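PDB 4OO3: hypothetical protein from Parabacteroides merdae, which is of unknown function but is probably a dinucleotide-dependent oxidoreductase built on an NAD-binding Rossmann fold. Local coordinates for residues K100-I105 with F128-E133; K119-N124 with A425-T430; N210-G213 with V217-T220. All coordinates share one frame; numbering follows the deposited sequence.

Interaction 1 of 3, residues K100-I105 with F128-E133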
ATOM      1  N   LYS A 100     -12.777  -5.049 -10.997  1.00 36.34           N
ATOM      2  CA  LYS A 100     -12.372  -5.245 -12.387  1.00 38.39           C
ATOM      3  C   LYS A 100     -10.859  -5.472 -12.599  1.00 35.34           C
ATOM      4  O   LYS A 100     -10.447  -5.960 -13.644  1.00 36.26           O
ATOM      5  CB  LYS A 100     -12.778  -4.010 -13.195  1.00 42.15           C
ATOM      6  CG  LYS A 100     -14.273  -3.762 -13.315  1.00 44.91           C
ATOM      7  CD  LYS A 100     -14.543  -2.321 -13.737  1.00 49.41           C
ATOM      8  CE  LYS A 100     -15.551  -2.216 -14.867  1.00 55.82           C
ATOM      9  NZ  LYS A 100     -16.946  -2.339 -14.372  1.00 59.20           N
ATOM     10  N   LYS A 101     -10.042  -5.120 -11.613  1.00 34.03           N
ATOM     11  CA  LYS A 101      -8.600  -4.967 -11.817  1.00 32.71           C
ATOM     12  C   LYS A 101      -7.883  -6.223 -12.298  1.00 32.56           C
ATOM     13  O   LYS A 101      -7.082  -6.159 -13.226  1.00 31.26           O
ATOM     14  CB  LYS A 101      -7.942  -4.495 -10.525  1.00 32.13           C
ATOM     15  CG  LYS A 101      -6.438  -4.293 -10.619  1.00 34.21           C
ATOM     16  CD  LYS A 101      -5.824  -4.072  -9.242  1.00 34.54           C
ATOM     17  CE  LYS A 101      -6.159  -2.711  -8.664  1.00 34.40           C
ATOM     18  NZ  LYS A 101      -5.414  -1.619  -9.346  1.00 39.66           N
ATOM     19  N   THR A 102      -8.139  -7.351 -11.648  1.00 30.59           N
ATOM     20  CA  THR A 102      -7.337  -8.546 -11.891  1.00 30.81           C
ATOM     21  C   THR A 102      -7.541  -9.065 -13.323  1.00 32.77           C
ATOM     22  O   THR A 102      -6.577  -9.450 -13.998  1.00 31.57           O
ATOM     23  CB  THR A 102      -7.623  -9.648 -10.842  1.00 31.13           C
ATOM     24  OG1 THR A 102      -7.805  -9.051  -9.547  1.00 30.19           O
ATOM     25  CG2 THR A 102      -6.465 -10.632 -10.775  1.00 31.25           C
ATOM     26  N   GLU A 103      -8.785  -9.038 -13.795  1.00 35.56           N
ATOM     27  CA  GLU A 103      -9.084  -9.420 -15.182  1.00 38.00           C
ATOM     28  C   GLU A 103      -8.381  -8.482 -16.167  1.00 34.36           C
ATOM     29  O   GLU A 103      -7.750  -8.946 -17.111  1.00 37.62           O
ATOM     30  CB  GLU A 103     -10.598  -9.445 -15.424  1.00 41.89           C
ATOM     31  CG  GLU A 103     -11.028  -9.996 -16.780  1.00 48.94           C
ATOM     32  CD  GLU A 103     -10.504 -11.400 -17.070  1.00 53.35           C
ATOM     33  OE1 GLU A 103     -10.445 -12.242 -16.143  1.00 55.00           O
ATOM     34  OE2 GLU A 103     -10.158 -11.662 -18.243  1.00 48.82           O
ATOM     35  N   TYR A 104      -8.472  -7.174 -15.935  1.00 31.07           N
ATOM     36  CA  TYR A 104      -7.719  -6.201 -16.722  1.00 29.97           C
ATOM     37  C   TYR A 104      -6.244  -6.576 -16.788  1.00 29.50           C
ATOM     38  O   TYR A 104      -5.637  -6.578 -17.856  1.00 29.05           O
ATOM     39  CB  TYR A 104      -7.772  -4.806 -16.089  1.00 32.03           C
ATOM     40  CG  TYR A 104      -9.076  -4.040 -16.147  1.00 31.03           C
ATOM     41  CD1 TYR A 104     -10.118  -4.403 -17.002  1.00 31.12           C
ATOM     42  CD2 TYR A 104      -9.236  -2.899 -15.366  1.00 30.88           C
ATOM     43  CE1 TYR A 104     -11.286  -3.657 -17.050  1.00 31.41           C
ATOM     44  CE2 TYR A 104     -10.396  -2.156 -15.405  1.00 30.93           C
ATOM     45  CZ  TYR A 104     -11.415  -2.537 -16.247  1.00 32.27           C
ATOM     46  OH  TYR A 104     -12.560  -1.778 -16.266  1.00 35.33           O
ATOM     47  N   ILE A 105      -5.663  -6.854 -15.626  1.00 29.35           N
ATOM     48  CA  ILE A 105      -4.245  -7.185 -15.537  1.00 29.47           C
ATOM     49  C   ILE A 105      -3.899  -8.412 -16.372  1.00 29.63           C
ATOM     50  O   ILE A 105      -2.917  -8.403 -17.104  1.00 31.17           O
ATOM     51  CB  ILE A 105      -3.795  -7.379 -14.067  1.00 28.73           C
ATOM     52  CG1 ILE A 105      -3.760  -6.020 -13.351  1.00 29.32           C
ATOM     53  CG2 ILE A 105      -2.419  -8.034 -13.999  1.00 28.47           C
ATOM     54  CD1 ILE A 105      -3.481  -6.085 -11.861  1.00 30.44           C
ATOM     55  N   PHE A 128      -7.339 -14.061  -6.480  1.00 32.31           N
ATOM     56  CA  PHE A 128      -5.980 -14.505  -6.145  1.00 32.28           C
ATOM     57  C   PHE A 128      -5.482 -15.595  -7.095  1.00 33.49           C
ATOM     58  O   PHE A 128      -4.328 -15.571  -7.526  1.00 29.92           O
ATOM     59  CB  PHE A 128      -5.892 -15.026  -4.708  1.00 33.17           C
ATOM     60  CG  PHE A 128      -4.545 -15.615  -4.367  1.00 32.90           C
ATOM     61  CD1 PHE A 128      -3.437 -14.791  -4.202  1.00 30.83           C
ATOM     62  CD2 PHE A 128      -4.375 -16.986  -4.250  1.00 33.66           C
ATOM     63  CE1 PHE A 128      -2.195 -15.319  -3.895  1.00 29.86           C
ATOM     64  CE2 PHE A 128      -3.129 -17.520  -3.945  1.00 34.25           C
ATOM     65  CZ  PHE A 128      -2.038 -16.686  -3.769  1.00 31.12           C
ATOM     66  N   LYS A 129      -6.353 -16.552  -7.399  1.00 36.11           N
ATOM     67  CA  LYS A 129      -6.037 -17.610  -8.358  1.00 39.70           C
ATOM     68  C   LYS A 129      -5.712 -16.996  -9.717  1.00 35.76           C
ATOM     69  O   LYS A 129      -4.740 -17.376 -10.364  1.00 31.86           O
ATOM     70  CB  LYS A 129      -7.204 -18.599  -8.474  1.00 46.84           C
ATOM     71  CG  LYS A 129      -6.792 -20.019  -8.839  1.00 57.81           C
ATOM     72  CD  LYS A 129      -7.739 -21.043  -8.218  1.00 71.02           C
ATOM     73  CE  LYS A 129      -7.180 -22.461  -8.256  1.00 78.22           C
ATOM     74  NZ  LYS A 129      -7.360 -23.103  -9.585  1.00 84.05           N
ATOM     75  N   LEU A 130      -6.525 -16.026 -10.130  1.00 35.72           N
ATOM     76  CA  LEU A 130      -6.291 -15.294 -11.378  1.00 35.21           C
ATOM     77  C   LEU A 130      -4.950 -14.536 -11.343  1.00 32.26           C
ATOM     78  O   LEU A 130      -4.251 -14.453 -12.354  1.00 31.89           O
ATOM     79  CB  LEU A 130      -7.455 -14.323 -11.650  1.00 36.19           C
ATOM     80  CG  LEU A 130      -7.578 -13.748 -13.068  1.00 38.00           C
ATOM     81  CD1 LEU A 130      -7.731 -14.861 -14.095  1.00 39.07           C
ATOM     82  CD2 LEU A 130      -8.740 -12.766 -13.152  1.00 38.26           C
ATOM     83  N   LEU A 131      -4.591 -14.005 -10.175  1.00 30.72           N
ATOM     84  CA  LEU A 131      -3.353 -13.240 -10.019  1.00 30.28           C
ATOM     85  C   LEU A 131      -2.133 -14.137 -10.116  1.00 32.04           C
ATOM     86  O   LEU A 131      -1.086 -13.698 -10.570  1.00 33.50           O
ATOM     87  CB  LEU A 131      -3.335 -12.502  -8.682  1.00 30.98           C
ATOM     88  CG  LEU A 131      -2.126 -11.613  -8.365  1.00 31.45           C
ATOM     89  CD1 LEU A 131      -2.038 -10.452  -9.342  1.00 32.32           C
ATOM     90  CD2 LEU A 131      -2.203 -11.091  -6.942  1.00 32.29           C
ATOM     91  N   GLU A 132      -2.259 -15.382  -9.663  1.00 32.65           N
ATOM     92  CA  GLU A 132      -1.203 -16.373  -9.852  1.00 33.90           C
ATOM     93  C   GLU A 132      -0.950 -16.637 -11.330  1.00 34.18           C
ATOM     94  O   GLU A 132       0.197 -16.727 -11.748  1.00 33.59           O
ATOM     95  CB  GLU A 132      -1.554 -17.692  -9.168  1.00 36.24           C
ATOM     96  CG  GLU A 132      -1.508 -17.642  -7.658  1.00 38.49           C
ATOM     97  CD  GLU A 132      -1.883 -18.970  -7.048  1.00 41.53           C
ATOM     98  OE1 GLU A 132      -3.047 -19.395  -7.206  1.00 44.98           O
ATOM     99  OE2 GLU A 132      -1.002 -19.591  -6.433  1.00 41.71           O
ATOM    100  N   GLU A 133      -2.021 -16.771 -12.112  1.00 36.02           N
ATOM    101  CA  GLU A 133      -1.889 -16.937 -13.565  1.00 40.26           C
ATOM    102  C   GLU A 133      -1.181 -15.718 -14.192  1.00 35.59           C
ATOM    103  O   GLU A 133      -0.282 -15.877 -15.028  1.00 33.25           O
ATOM    104  CB  GLU A 133      -3.261 -17.160 -14.219  1.00 44.86           C
ATOM    105  CG  GLU A 133      -3.189 -17.776 -15.612  1.00 52.38           C
ATOM    106  CD  GLU A 133      -4.539 -17.858 -16.315  1.00 58.62           C
ATOM    107  OE1 GLU A 133      -5.581 -17.625 -15.668  1.00 62.66           O
ATOM    108  OE2 GLU A 133      -4.561 -18.161 -17.528  1.00 62.41           O
TER
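L130 projects from helix 125-140 against T102 and E103 of helix 98-110, and its side chain accounts for much of what the two helices share here. Its CB lies 3.9 Å from CG2 of T102, and CG stays at a similar distance from that same methyl. Because CG stands anti to the backbone N (chi1 -164°), the branch is carried across to the neighbouring helix, where CD2 comes to rest beside the backbone between T102 and E103. There L130 CD2 is 3.9 Å from T102 C and also close to the amide N of E103. The same methyl meets the carboxylate of E103, whose OE1 approaches L130 CD2 to 3.5 Å. That glutamate leaves its helix pointing away from helix 125-140, but the bend at its second torsion (chi2 56°) brings the carboxylate back to the leucine. The contact is one of van der Waals packing, with an oxygen laid on a methyl at its partly exposed margin.

The axes of segments 100-105 and 128-133 approach to 9.5 Å and cross at 21°, running the same way. Helix 98-110 connects the adjacent parallel strands 91-94 and 114-117 of the Rossmann fold as a right-handed beta-alpha-beta crossover, and helix 125-140 follows 114-117 in the next one, on the way to 145-147.

T102 faces the partner helix with its methyl, CG2, which sits 3.9 Å from the backbone N of L131; the T102 and L130 side chains lie alongside each other, pointing opposite ways. The threonine hydroxyl is used elsewhere: OG1 is hydrogen-bonded to the carbonyl oxygen of M121, in the loop leading to helix 125-140. L131, buried where L130 is only partly so, adds its CB at 4.2 Å from T102 CG2, and its side chain also packs on M121, A122 and Y427.

Interaction 2 of 3, residues K119-N124 with A425-T430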
ATOM      1  N   LYS A 119      -2.185  -1.327  -5.278  1.00 26.74           N
ATOM      2  CA  LYS A 119      -2.836  -2.353  -4.473  1.00 29.89           C
ATOM      3  C   LYS A 119      -4.347  -2.109  -4.383  1.00 30.34           C
ATOM      4  O   LYS A 119      -4.815  -0.993  -4.618  1.00 30.74           O
ATOM      5  CB  LYS A 119      -2.222  -2.409  -3.068  1.00 31.80           C
ATOM      6  CG  LYS A 119      -1.990  -1.052  -2.396  1.00 34.08           C
ATOM      7  CD  LYS A 119      -2.906  -0.781  -1.221  1.00 39.65           C
ATOM      8  CE  LYS A 119      -4.316  -0.436  -1.639  1.00 40.72           C
ATOM      9  NZ  LYS A 119      -4.966   0.373  -0.584  1.00 44.49           N
ATOM     10  N   PRO A 120      -5.131  -3.159  -4.076  1.00 31.69           N
ATOM     11  CA  PRO A 120      -4.793  -4.575  -4.039  1.00 28.41           C
ATOM     12  C   PRO A 120      -5.029  -5.215  -5.402  1.00 29.13           C
ATOM     13  O   PRO A 120      -6.074  -4.979  -6.019  1.00 27.75           O
ATOM     14  CB  PRO A 120      -5.789  -5.139  -3.022  1.00 29.70           C
ATOM     15  CG  PRO A 120      -6.982  -4.265  -3.147  1.00 29.04           C
ATOM     16  CD  PRO A 120      -6.516  -2.916  -3.618  1.00 28.71           C
HETATM   17  N   MSE A 121      -4.073  -6.023  -5.854  1.00 29.39           N
HETATM   18  CA  MSE A 121      -4.172  -6.735  -7.144  1.00 27.09           C
HETATM   19  C   MSE A 121      -5.097  -7.917  -7.096  1.00 28.66           C
HETATM   20  O   MSE A 121      -5.419  -8.487  -8.135  1.00 32.42           O
HETATM   21  CB  MSE A 121      -2.777  -7.169  -7.608  1.00 23.53           C
HETATM   22  CG  MSE A 121      -1.926  -5.931  -7.878  1.00 21.75           C
HETATM   23 SE   MSE A 121      -0.416  -6.387  -9.059  0.75 19.11          SE
HETATM   24  CE  MSE A 121       0.555  -7.487  -7.760  1.00 20.55           C
ATOM     25  N   ALA A 122      -5.523  -8.310  -5.899  1.00 31.17           N
ATOM     26  CA  ALA A 122      -6.590  -9.304  -5.735  1.00 32.04           C
ATOM     27  C   ALA A 122      -7.376  -8.999  -4.465  1.00 31.62           C
ATOM     28  O   ALA A 122      -6.775  -8.614  -3.458  1.00 31.51           O
ATOM     29  CB  ALA A 122      -6.017 -10.713  -5.681  1.00 32.75           C
ATOM     30  N   ILE A 123      -8.704  -9.176  -4.526  1.00 30.58           N
ATOM     31  CA  ILE A 123      -9.619  -8.863  -3.412  1.00 30.65           C
ATOM     32  C   ILE A 123     -10.392 -10.072  -2.860  1.00 31.70           C
ATOM     33  O   ILE A 123     -11.255  -9.915  -1.993  1.00 29.65           O
ATOM     34  CB  ILE A 123     -10.644  -7.772  -3.805  1.00 30.19           C
ATOM     35  CG1 ILE A 123     -11.585  -8.261  -4.912  1.00 31.17           C
ATOM     36  CG2 ILE A 123      -9.936  -6.502  -4.229  1.00 28.91           C
ATOM     37  CD1 ILE A 123     -12.689  -7.275  -5.249  1.00 31.21           C
ATOM     38  N   ASN A 124     -10.092 -11.259  -3.379  1.00 33.48           N
ATOM     39  CA  ASN A 124     -10.664 -12.511  -2.897  1.00 35.73           C
ATOM     40  C   ASN A 124      -9.914 -13.713  -3.482  1.00 37.61           C
ATOM     41  O   ASN A 124      -9.029 -13.554  -4.334  1.00 34.22           O
ATOM     42  CB  ASN A 124     -12.171 -12.606  -3.197  1.00 36.20           C
ATOM     43  CG  ASN A 124     -12.500 -12.395  -4.662  1.00 38.38           C
ATOM     44  OD1 ASN A 124     -11.811 -12.881  -5.555  1.00 41.52           O
ATOM     45  ND2 ASN A 124     -13.578 -11.679  -4.913  1.00 41.03           N
ATOM     46  N   ALA A 425       2.610 -14.243  -1.533  1.00 29.27           N
ATOM     47  CA  ALA A 425       2.409 -14.600  -0.121  1.00 30.34           C
ATOM     48  C   ALA A 425       1.534 -13.572   0.579  1.00 30.10           C
ATOM     49  O   ALA A 425       0.680 -13.920   1.395  1.00 32.41           O
ATOM     50  CB  ALA A 425       3.741 -14.745   0.603  1.00 30.59           C
ATOM     51  N   LYS A 426       1.744 -12.310   0.221  1.00 28.31           N
ATOM     52  CA  LYS A 426       1.002 -11.198   0.777  1.00 27.06           C
ATOM     53  C   LYS A 426      -0.475 -11.339   0.453  1.00 26.61           C
ATOM     54  O   LYS A 426      -1.321 -11.287   1.351  1.00 26.65           O
ATOM     55  CB  LYS A 426       1.537  -9.902   0.172  1.00 26.78           C
ATOM     56  CG  LYS A 426       0.964  -8.623   0.742  1.00 27.71           C
ATOM     57  CD  LYS A 426       0.813  -7.545  -0.323  1.00 29.60           C
ATOM     58  CE  LYS A 426       2.083  -7.304  -1.110  1.00 29.98           C
ATOM     59  NZ  LYS A 426       1.922  -6.339  -2.216  1.00 27.55           N
ATOM     60  N   TYR A 427      -0.775 -11.499  -0.835  1.00 25.54           N
ATOM     61  CA  TYR A 427      -2.155 -11.613  -1.303  1.00 26.81           C
ATOM     62  C   TYR A 427      -2.811 -12.926  -0.880  1.00 28.29           C
ATOM     63  O   TYR A 427      -4.028 -12.968  -0.665  1.00 29.37           O
ATOM     64  CB  TYR A 427      -2.245 -11.414  -2.825  1.00 26.39           C
ATOM     65  CG  TYR A 427      -2.042  -9.980  -3.226  1.00 25.18           C
ATOM     66  CD1 TYR A 427      -2.963  -9.012  -2.857  1.00 26.66           C
ATOM     67  CD2 TYR A 427      -0.924  -9.583  -3.957  1.00 24.76           C
ATOM     68  CE1 TYR A 427      -2.776  -7.687  -3.194  1.00 26.58           C
ATOM     69  CE2 TYR A 427      -0.731  -8.264  -4.304  1.00 24.17           C
ATOM     70  CZ  TYR A 427      -1.663  -7.321  -3.915  1.00 24.98           C
ATOM     71  OH  TYR A 427      -1.499  -6.005  -4.258  1.00 23.02           O
ATOM     72  N   TYR A 428      -2.022 -13.991  -0.748  1.00 28.81           N
ATOM     73  CA  TYR A 428      -2.539 -15.227  -0.161  1.00 29.56           C
ATOM     74  C   TYR A 428      -3.033 -14.951   1.255  1.00 30.27           C
ATOM     75  O   TYR A 428      -4.125 -15.379   1.636  1.00 30.65           O
ATOM     76  CB  TYR A 428      -1.477 -16.330  -0.124  1.00 30.36           C
ATOM     77  CG  TYR A 428      -1.949 -17.568   0.612  1.00 31.63           C
ATOM     78  CD1 TYR A 428      -2.778 -18.494  -0.007  1.00 33.64           C
ATOM     79  CD2 TYR A 428      -1.587 -17.797   1.930  1.00 33.81           C
ATOM     80  CE1 TYR A 428      -3.222 -19.625   0.659  1.00 35.34           C
ATOM     81  CE2 TYR A 428      -2.026 -18.926   2.610  1.00 35.96           C
ATOM     82  CZ  TYR A 428      -2.845 -19.834   1.970  1.00 37.22           C
ATOM     83  OH  TYR A 428      -3.286 -20.950   2.648  1.00 41.40           O
ATOM     84  N   THR A 429      -2.224 -14.228   2.029  1.00 30.04           N
ATOM     85  CA  THR A 429      -2.582 -13.883   3.403  1.00 30.23           C
ATOM     86  C   THR A 429      -3.903 -13.104   3.461  1.00 30.29           C
ATOM     87  O   THR A 429      -4.814 -13.482   4.201  1.00 33.13           O
ATOM     88  CB  THR A 429      -1.453 -13.093   4.109  1.00 29.95           C
ATOM     89  OG1 THR A 429      -0.201 -13.785   3.947  1.00 30.34           O
ATOM     90  CG2 THR A 429      -1.740 -12.945   5.593  1.00 29.03           C
ATOM     91  N   THR A 430      -4.030 -12.045   2.661  1.00 28.99           N
ATOM     92  CA  THR A 430      -5.220 -11.193   2.741  1.00 27.83           C
ATOM     93  C   THR A 430      -6.496 -11.872   2.254  1.00 29.39           C
ATOM     94  O   THR A 430      -7.528 -11.795   2.925  1.00 28.99           O
ATOM     95  CB  THR A 430      -5.057  -9.879   1.973  1.00 25.96           C
ATOM     96  OG1 THR A 430      -4.734 -10.149   0.607  1.00 27.93           O
ATOM     97  CG2 THR A 430      -3.959  -9.019   2.608  1.00 25.84           C
TER
HETATM   98  O   HOH W   1      -5.604  -8.252  -0.910  1.00 23.71           O
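Y427 reaches from helix 419-439 into the loop 119-124 and makes the direct hydrogen bond of the contact. The backbone N of M121 donates to Y427 OH over 3.0 Å, nearly straight at 168°. The phenol has a second partner in D147, whose carboxylate OD2 is also hydrogen-bonded to OH, which helps to fix the buried ring end. One water adds an indirect link: it donates to the carbonyl O of A122 at 2.8 Å and accepts from OG1 of T430 at 2.6 Å, lying at the edge of the tyrosine ring and in its plane.

The loop joins strand 114-117 to helix 125-140 of the Rossmann domain, whereas helix 419-439 belongs to the C-terminal part of the chain, so the phenol bridges the two regions. The peptide bond between K119 and P120 is cis, and N124 closes the loop as the N-cap of the next helix.

Apolar contacts accompany the polar pair. CA of P120 lies at the ring edge, near the ring plane, while P120 CB is 3.9 Å from Y427 CE1. Selenomethionine M121 crosses the tyrosine at about a right angle; its chain bends at the third torsion (chi3 -69°), bringing M121 CE to 3.8 Å from Y427 CE2. Farther off, A122 CB sits 4.5 Å from Y427 CD1.

Interaction 3 of 3, residues N210-G213 with V217-T220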
ATOM      1  N   ASN A 210     -17.598  -4.905  -3.098  1.00 34.87           N
ATOM      2  CA  ASN A 210     -17.426  -5.764  -4.272  1.00 36.11           C
ATOM      3  C   ASN A 210     -16.528  -5.128  -5.336  1.00 34.35           C
ATOM      4  O   ASN A 210     -15.957  -5.813  -6.176  1.00 33.28           O
ATOM      5  CB  ASN A 210     -18.780  -6.108  -4.898  1.00 38.77           C
ATOM      6  CG  ASN A 210     -19.649  -6.974  -3.997  1.00 40.52           C
ATOM      7  OD1 ASN A 210     -20.852  -6.760  -3.897  1.00 43.17           O
ATOM      8  ND2 ASN A 210     -19.045  -7.958  -3.351  1.00 41.00           N
ATOM      9  N   GLN A 211     -16.412  -3.810  -5.302  1.00 33.32           N
ATOM     10  CA  GLN A 211     -15.642  -3.096  -6.296  1.00 31.77           C
ATOM     11  C   GLN A 211     -14.345  -2.532  -5.732  1.00 31.57           C
ATOM     12  O   GLN A 211     -13.312  -2.533  -6.409  1.00 31.20           O
ATOM     13  CB  GLN A 211     -16.503  -1.989  -6.873  1.00 33.68           C
ATOM     14  CG  GLN A 211     -17.785  -2.510  -7.501  1.00 34.94           C
ATOM     15  CD  GLN A 211     -18.488  -1.450  -8.313  1.00 36.02           C
ATOM     16  OE1 GLN A 211     -17.984  -1.028  -9.351  1.00 39.31           O
ATOM     17  NE2 GLN A 211     -19.648  -1.003  -7.843  1.00 37.05           N
ATOM     18  N   GLN A 212     -14.399  -2.047  -4.494  1.00 31.30           N
ATOM     19  CA  GLN A 212     -13.215  -1.533  -3.830  1.00 31.35           C
ATOM     20  C   GLN A 212     -12.424  -2.669  -3.187  1.00 30.75           C
ATOM     21  O   GLN A 212     -11.207  -2.597  -3.093  1.00 31.48           O
ATOM     22  CB  GLN A 212     -13.619  -0.488  -2.784  1.00 31.40           C
ATOM     23  CG  GLN A 212     -12.483   0.075  -1.947  1.00 31.75           C
ATOM     24  CD  GLN A 212     -11.384   0.735  -2.766  1.00 30.86           C
ATOM     25  OE1 GLN A 212     -11.629   1.303  -3.832  1.00 31.90           O
ATOM     26  NE2 GLN A 212     -10.164   0.677  -2.252  1.00 30.35           N
ATOM     27  N   GLY A 213     -13.122  -3.722  -2.771  1.00 30.90           N
ATOM     28  CA  GLY A 213     -12.552  -4.748  -1.902  1.00 31.01           C
ATOM     29  C   GLY A 213     -12.937  -4.481  -0.455  1.00 32.14           C
ATOM     30  O   GLY A 213     -13.217  -3.340  -0.077  1.00 34.48           O
ATOM     31  N   VAL A 217      -8.875  -6.748   2.968  1.00 29.01           N
ATOM     32  CA  VAL A 217      -8.000  -7.087   1.826  1.00 27.93           C
ATOM     33  C   VAL A 217      -7.335  -5.867   1.177  1.00 27.73           C
ATOM     34  O   VAL A 217      -6.532  -6.012   0.258  1.00 26.69           O
ATOM     35  CB  VAL A 217      -8.756  -7.893   0.732  1.00 27.60           C
ATOM     36  CG1 VAL A 217      -9.533  -9.047   1.352  1.00 28.71           C
ATOM     37  CG2 VAL A 217      -9.683  -7.007  -0.096  1.00 27.60           C
ATOM     38  N   ASP A 218      -7.662  -4.679   1.672  1.00 28.57           N
ATOM     39  CA  ASP A 218      -7.283  -3.427   1.024  1.00 28.20           C
ATOM     40  C   ASP A 218      -6.032  -2.834   1.701  1.00 26.52           C
ATOM     41  O   ASP A 218      -4.918  -3.148   1.309  1.00 25.09           O
ATOM     42  CB  ASP A 218      -8.492  -2.482   1.032  1.00 30.92           C
ATOM     43  CG  ASP A 218      -8.229  -1.163   0.331  1.00 34.56           C
ATOM     44  OD1 ASP A 218      -7.200  -1.068  -0.375  1.00 31.86           O
ATOM     45  OD2 ASP A 218      -9.069  -0.233   0.479  1.00 33.28           O
ATOM     46  N   VAL A 219      -6.202  -2.011   2.728  1.00 28.43           N
ATOM     47  CA  VAL A 219      -5.056  -1.390   3.406  1.00 27.68           C
ATOM     48  C   VAL A 219      -4.178  -2.439   4.088  1.00 28.00           C
ATOM     49  O   VAL A 219      -2.990  -2.206   4.252  1.00 26.93           O
ATOM     50  CB  VAL A 219      -5.521  -0.303   4.414  1.00 28.86           C
ATOM     51  CG1 VAL A 219      -4.425   0.101   5.399  1.00 28.59           C
ATOM     52  CG2 VAL A 219      -6.012   0.918   3.659  1.00 28.43           C
ATOM     53  N   THR A 220      -4.754  -3.587   4.467  1.00 28.82           N
ATOM     54  CA  THR A 220      -3.979  -4.688   5.071  1.00 27.17           C
ATOM     55  C   THR A 220      -2.839  -5.145   4.159  1.00 27.70           C
ATOM     56  O   THR A 220      -1.821  -5.668   4.624  1.00 28.80           O
ATOM     57  CB  THR A 220      -4.845  -5.938   5.343  1.00 27.18           C
ATOM     58  OG1 THR A 220      -5.496  -6.335   4.129  1.00 28.47           O
ATOM     59  CG2 THR A 220      -5.889  -5.673   6.427  1.00 27.67           C
TER
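G213 and D218 bring their backbones to within 6.2 Å, CA to CA, as the chain leaves the short, weakly bonded helix 209-212 and turns back toward helix 220-231. The turn between these helices lies in the putative C-terminal oxidoreductase domain. G213 is the first residue past helix 209-212 to abandon helical angles, and at its positive phi (98°) there is little room for a side chain between the carbonyl O of Q212 and CG2 of V217. The segment 217-220 has no regular structure until T220, where the following helix starts.

Across this turn V217 rests its CG2 methyl 4.1 Å from CA of G213, packing directly on the glycine backbone. The polar link is made by Q212 and D218, whose side chains meet at a slant. Q212 starts with CG anti to its own nitrogen, then bends at the second torsion, swinging the amide toward the aspartate. Q212 NE2 donates to OD2 of D218 over 3.1 Å, with an N-H...O angle of 157°. The acceptor lies almost in the amide plane, yet the donor stands well above the plane of the carboxylate, and the two flat groups are turned 54° apart.

The other carboxylate oxygen, OD1, forms a salt bridge with K119 of the loop 119-124. The hydrogen bond from the Q212 amide probably helps, with this salt bridge, to fix the rotation of the carboxylate. Held through both oxygens, D218 ties the turn of the C-terminal domain to the Rossmann loop.

Overall arrangement
Interaction 1 lies within the Rossmann domain, where two helices pack by apolar contact at a partly buried site. Interactions 2 and 3 are both buried and nearer the centre of the chain; their chemistry is more polar, combining a buried phenol, a bridging water and a carboxylate with methyl packing. Loop 119-124 connects all three: T102 of interaction 1 is bonded to its M121, and its K119 reaches D218 of interaction 3. Separately, L131 of interaction 1 packs on Y427 of helix 419-439. Interactions 1 and 3 do not touch. Interaction 2 spans the two domains, whereas 210-213 and 217-220 form a local turn nested within the long excursion it closes.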